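Hydrogenase (NiFe) small subunit HydA (Allochromatium vinosum, PDB 3MYR) probably catalyses, together with the large subunit, the oxidation of hydrogen by an electron acceptor, carrying electrons through two [4Fe-4S] clusters and one [3Fe-4S] cluster. Local coordinates at residues Val72-Phe85 against Asn125-Arg137. Numbering follows the deposited sequence.
Sequences VDGSIPGPDANPGF and NPTGAMSVMDLVR
Phe85 lays one face of its ring against Thr127, whose CA stands 4.0 Å from the ring centroid and 28° off the normal, a CH-pi contact. Thr127 CG2 sits over the same face nearer the rim, while Asn82 CB backs the opposite face. With chi1 at 64°, Thr127 OG1 lies between the backbone N and the carbonyl carbon; this leaves CG2 beside the backbone N and over the ring, and OG1 bonds to Gln12. Cutting Phe85 back to an alanine would probably leave Thr127 CA and CG2 without the surface they rest on and open a gap beside Trp375 of the large subunit.

Further along, Ile76 and Met130 form an antiparallel hydrogen-bonded pair. Ile76 N reaches Met130 O at 3.0 Å, nearly straight and in the carbonyl plane, whereas Met130 N meets Ile76 O from above that carbonyl's plane at 2.7 Å. Gly78 N adds a third rung to Gly128 O. The short strand 129-130 thus joins antiparallel to strand 69-77 of the otherwise parallel, flavodoxin-like sheet, whose Asp73 touches the [4Fe-4S] cluster bound by Cys14, Cys17, Cys113 and Cys147.

Ile76 also bridges to the following helix. CG1 is turned anti to its carbonyl carbon (chi1 -57°), and CD1 packs 3.9 Å from Val132 CG2, a methyl that Val72 CG1 meets too. Leu135 splits its branches: CD2 lies 3.8 Å from Ile76 CB, CD1 3.8 Å from Pro79 CD. Met130 SD lies 3.9 Å from Gly78 CA.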
loop_
_atom_site.group_PDB
_atom_site.type_symbol
_atom_site.label_atom_id
_atom_site.label_comp_id
_atom_site.label_asym_id
_atom_site.label_seq_id
_atom_site.Cartn_x
_atom_site.Cartn_y
_atom_site.Cartn_z
ATOM N N VAL A 72 -16.173 -6.252 -6.222
ATOM C CA VAL A 72 -16.010 -4.787 -6.027
ATOM C C VAL A 72 -15.279 -4.606 -4.703
ATOM O O VAL A 72 -15.668 -5.185 -3.669
ATOM C CB VAL A 72 -17.334 -4.050 -5.853
ATOM C CG1 VAL A 72 -17.094 -2.554 -5.598
ATOM C CG2 VAL A 72 -18.241 -4.266 -7.012
ATOM N N ASP A 73 -14.273 -3.751 -4.743
ATOM C CA ASP A 73 -13.433 -3.370 -3.632
ATOM C C ASP A 73 -13.726 -1.853 -3.421
ATOM O O ASP A 73 -13.577 -1.077 -4.369
ATOM C CB ASP A 73 -11.952 -3.521 -4.105
ATOM C CG ASP A 73 -11.037 -3.487 -2.977
ATOM O OD1 ASP A 73 -11.600 -3.299 -1.881
ATOM O OD2 ASP A 73 -9.802 -3.569 -3.117
ATOM N N GLY A 74 -14.016 -1.397 -2.180
ATOM C CA GLY A 74 -14.216 0.063 -1.917
ATOM C C GLY A 74 -15.674 0.475 -1.978
ATOM O O GLY A 74 -16.480 -0.148 -2.660
ATOM N N SER A 75 -16.005 1.568 -1.312
ATOM C CA SER A 75 -17.329 2.180 -1.375
ATOM C C SER A 75 -17.434 3.001 -2.653
ATOM O O SER A 75 -16.465 3.164 -3.386
ATOM C CB SER A 75 -17.581 3.047 -0.116
ATOM O OG SER A 75 -16.568 4.060 -0.102
ATOM N N ILE A 76 -18.649 3.398 -2.978
ATOM C CA ILE A 76 -18.931 4.163 -4.182
ATOM C C ILE A 76 -19.675 5.454 -3.775
ATOM O O ILE A 76 -20.702 5.379 -3.072
ATOM C CB ILE A 76 -19.890 3.333 -5.054
ATOM C CG1 ILE A 76 -19.229 1.944 -5.365
ATOM C CG2 ILE A 76 -20.244 4.076 -6.372
ATOM C CD1 ILE A 76 -19.743 0.752 -4.434
ATOM N N PRO A 77 -19.227 6.625 -4.268
ATOM C CA PRO A 77 -20.043 7.812 -3.985
ATOM C C PRO A 77 -21.327 7.653 -4.729
ATOM O O PRO A 77 -21.331 7.395 -5.957
ATOM C CB PRO A 77 -19.218 8.973 -4.567
ATOM C CG PRO A 77 -17.761 8.421 -4.641
ATOM C CD PRO A 77 -17.945 6.940 -4.946
ATOM N N GLY A 78 -22.425 7.795 -3.995
ATOM C CA GLY A 78 -23.741 7.515 -4.551
ATOM C C GLY A 78 -24.182 8.511 -5.619
ATOM O O GLY A 78 -23.555 9.571 -5.808
ATOM N N PRO A 79 -25.300 8.207 -6.287
ATOM C CA PRO A 79 -25.671 9.046 -7.465
ATOM C C PRO A 79 -26.093 10.470 -7.024
ATOM O O PRO A 79 -26.092 11.353 -7.827
ATOM C CB PRO A 79 -26.866 8.278 -8.097
ATOM C CG PRO A 79 -27.459 7.488 -6.915
ATOM C CD PRO A 79 -26.243 7.087 -6.076
ATOM N N ASP A 80 -26.417 10.694 -5.745
ATOM C CA ASP A 80 -26.607 12.108 -5.254
ATOM C C ASP A 80 -25.305 12.883 -4.891
ATOM O O ASP A 80 -25.342 14.117 -4.677
ATOM C CB ASP A 80 -27.586 12.108 -4.042
ATOM C CG ASP A 80 -28.830 11.250 -4.328
ATOM O OD1 ASP A 80 -29.116 10.294 -3.539
ATOM O OD2 ASP A 80 -29.436 11.468 -5.428
ATOM N N ALA A 81 -24.176 12.169 -4.803
ATOM C CA ALA A 81 -22.890 12.820 -4.462
ATOM C C ALA A 81 -22.191 13.318 -5.763
ATOM O O ALA A 81 -22.549 12.906 -6.883
ATOM C CB ALA A 81 -22.002 11.866 -3.689
ATOM N N ASN A 82 -21.263 14.249 -5.624
ATOM C CA ASN A 82 -20.570 14.779 -6.794
ATOM C C ASN A 82 -19.902 13.605 -7.558
ATOM O O ASN A 82 -19.122 12.874 -6.988
ATOM C CB ASN A 82 -19.516 15.768 -6.353
ATOM C CG ASN A 82 -19.084 16.691 -7.460
ATOM O OD1 ASN A 82 -19.190 17.898 -7.292
ATOM N ND2 ASN A 82 -18.716 16.162 -8.628
ATOM N N PRO A 83 -20.250 13.428 -8.840
ATOM C CA PRO A 83 -19.690 12.376 -9.715
ATOM C C PRO A 83 -18.154 12.521 -9.792
ATOM O O PRO A 83 -17.466 11.502 -9.981
ATOM C CB PRO A 83 -20.329 12.639 -11.085
ATOM C CG PRO A 83 -21.381 13.745 -10.882
ATOM C CD PRO A 83 -21.392 14.186 -9.449
ATOM N N GLY A 84 -17.630 13.725 -9.512
ATOM C CA GLY A 84 -16.173 13.967 -9.481
ATOM C C GLY A 84 -15.361 13.491 -8.269
ATOM O O GLY A 84 -14.118 13.419 -8.328
ATOM N N PHE A 85 -16.032 13.109 -7.173
ATOM C CA PHE A 85 -15.297 12.506 -6.038
ATOM C C PHE A 85 -14.467 11.248 -6.415
ATOM O O PHE A 85 -13.382 11.047 -5.881
ATOM C CB PHE A 85 -16.250 12.097 -4.902
ATOM C CG PHE A 85 -16.861 13.267 -4.125
ATOM C CD1 PHE A 85 -18.205 13.224 -3.728
ATOM C CD2 PHE A 85 -16.126 14.425 -3.844
ATOM C CE1 PHE A 85 -18.794 14.314 -3.014
ATOM C CE2 PHE A 85 -16.697 15.509 -3.146
ATOM C CZ PHE A 85 -18.022 15.450 -2.710
ATOM N N ASN A 125 -18.857 11.278 6.554
ATOM C CA ASN A 125 -19.046 10.841 5.172
ATOM C C ASN A 125 -18.913 11.982 4.112
ATOM O O ASN A 125 -19.864 12.331 3.442
ATOM C CB ASN A 125 -20.396 10.138 5.034
ATOM C CG ASN A 125 -20.506 9.363 3.705
ATOM O OD1 ASN A 125 -19.595 9.372 2.867
ATOM N ND2 ASN A 125 -21.598 8.764 3.500
ATOM N N PRO A 126 -17.731 12.570 3.967
ATOM C CA PRO A 126 -17.617 13.757 3.108
ATOM C C PRO A 126 -17.918 13.552 1.597
ATOM O O PRO A 126 -18.174 14.540 0.892
ATOM C CB PRO A 126 -16.130 14.173 3.259
ATOM C CG PRO A 126 -15.509 13.278 4.228
ATOM C CD PRO A 126 -16.541 12.339 4.806
ATOM N N THR A 127 -17.910 12.307 1.139
ATOM C CA THR A 127 -18.055 11.976 -0.288
ATOM C C THR A 127 -19.384 11.257 -0.595
ATOM O O THR A 127 -19.639 10.911 -1.745
ATOM C CB THR A 127 -16.890 11.149 -0.853
ATOM O OG1 THR A 127 -16.871 9.879 -0.199
ATOM C CG2 THR A 127 -15.490 11.878 -0.677
ATOM N N GLY A 128 -20.299 11.216 0.385
ATOM C CA GLY A 128 -21.571 10.500 0.180
ATOM C C GLY A 128 -21.370 9.053 -0.291
ATOM O O GLY A 128 -22.163 8.530 -1.116
ATOM N N ALA A 129 -20.396 8.370 0.326
ATOM C CA ALA A 129 -20.077 6.952 0.017
ATOM C C ALA A 129 -21.230 6.021 0.311
ATOM O O ALA A 129 -21.847 6.152 1.361
ATOM C CB ALA A 129 -18.862 6.500 0.842
ATOM N N MET A 130 -21.451 5.004 -0.534
ATOM C CA MET A 130 -22.500 4.004 -0.247
ATOM C C MET A 130 -21.930 2.611 -0.531
ATOM O O MET A 130 -20.909 2.506 -1.190
ATOM C CB MET A 130 -23.684 4.277 -1.219
ATOM C CG MET A 130 -24.336 5.673 -0.810
ATOM S SD MET A 130 -25.886 6.006 -1.599
ATOM C CE MET A 130 -26.870 4.557 -1.206
ATOM N N SER A 131 -22.650 1.570 -0.109
ATOM C CA SER A 131 -22.224 0.172 -0.248
ATOM C C SER A 131 -22.845 -0.383 -1.534
ATOM O O SER A 131 -23.792 0.202 -2.089
ATOM C CB SER A 131 -22.804 -0.660 0.928
ATOM O OG SER A 131 -24.250 -0.688 0.871
ATOM N N VAL A 132 -22.341 -1.522 -1.968
ATOM C CA VAL A 132 -22.865 -2.220 -3.141
ATOM C C VAL A 132 -24.338 -2.622 -3.013
ATOM O O VAL A 132 -25.130 -2.242 -3.863
ATOM C CB VAL A 132 -21.963 -3.461 -3.426
ATOM C CG1 VAL A 132 -22.590 -4.350 -4.522
ATOM C CG2 VAL A 132 -20.591 -2.969 -3.782
ATOM N N MET A 133 -24.714 -3.279 -1.896
ATOM C CA MET A 133 -26.089 -3.780 -1.709
ATOM C C MET A 133 -27.125 -2.641 -1.663
ATOM O O MET A 133 -28.254 -2.790 -2.105
ATOM C CB MET A 133 -26.160 -4.639 -0.435
ATOM C CG MET A 133 -25.985 -3.829 0.857
ATOM S SD MET A 133 -25.798 -4.814 2.398
ATOM C CE MET A 133 -27.521 -5.139 2.785
ATOM N N ASP A 134 -26.731 -1.471 -1.171
ATOM C CA ASP A 134 -27.616 -0.301 -1.250
ATOM C C ASP A 134 -27.829 0.211 -2.671
ATOM O O ASP A 134 -28.892 0.706 -3.012
ATOM C CB ASP A 134 -27.111 0.855 -0.360
ATOM C CG ASP A 134 -27.355 0.581 1.155
ATOM O OD1 ASP A 134 -27.906 -0.488 1.528
ATOM O OD2 ASP A 134 -26.902 1.391 1.955
ATOM N N LEU A 135 -26.829 0.075 -3.505
ATOM C CA LEU A 135 -26.920 0.573 -4.881
ATOM C C LEU A 135 -27.341 -0.447 -5.924
ATOM O O LEU A 135 -27.831 -0.079 -7.024
ATOM C CB LEU A 135 -25.572 1.084 -5.297
ATOM C CG LEU A 135 -25.115 2.500 -4.903
ATOM C CD1 LEU A 135 -26.043 3.635 -4.464
ATOM C CD2 LEU A 135 -23.617 2.700 -4.652
ATOM N N VAL A 136 -27.113 -1.719 -5.620
ATOM C CA VAL A 136 -27.299 -2.742 -6.598
ATOM C C VAL A 136 -28.296 -3.704 -6.001
ATOM O O VAL A 136 -27.961 -4.520 -5.097
ATOM C CB VAL A 136 -25.988 -3.520 -6.870
ATOM C CG1 VAL A 136 -26.306 -4.681 -7.891
ATOM C CG2 VAL A 136 -24.924 -2.567 -7.436
ATOM N N ARG A 137 -29.515 -3.662 -6.527
ATOM C CA ARG A 137 -30.605 -4.457 -5.963
ATOM C C ARG A 137 -31.088 -5.569 -6.875
ATOM O O ARG A 137 -31.850 -6.454 -6.449
ATOM C CB ARG A 137 -31.789 -3.577 -5.564
ATOM C CG ARG A 137 -31.484 -2.733 -4.267
ATOM C CD ARG A 137 -32.585 -1.734 -3.978
ATOM N NE ARG A 137 -33.867 -2.414 -3.796
ATOM C CZ ARG A 137 -34.161 -3.262 -2.812
ATOM N NH1 ARG A 137 -33.279 -3.498 -1.820
ATOM N NH2 ARG A 137 -35.390 -3.802 -2.793
#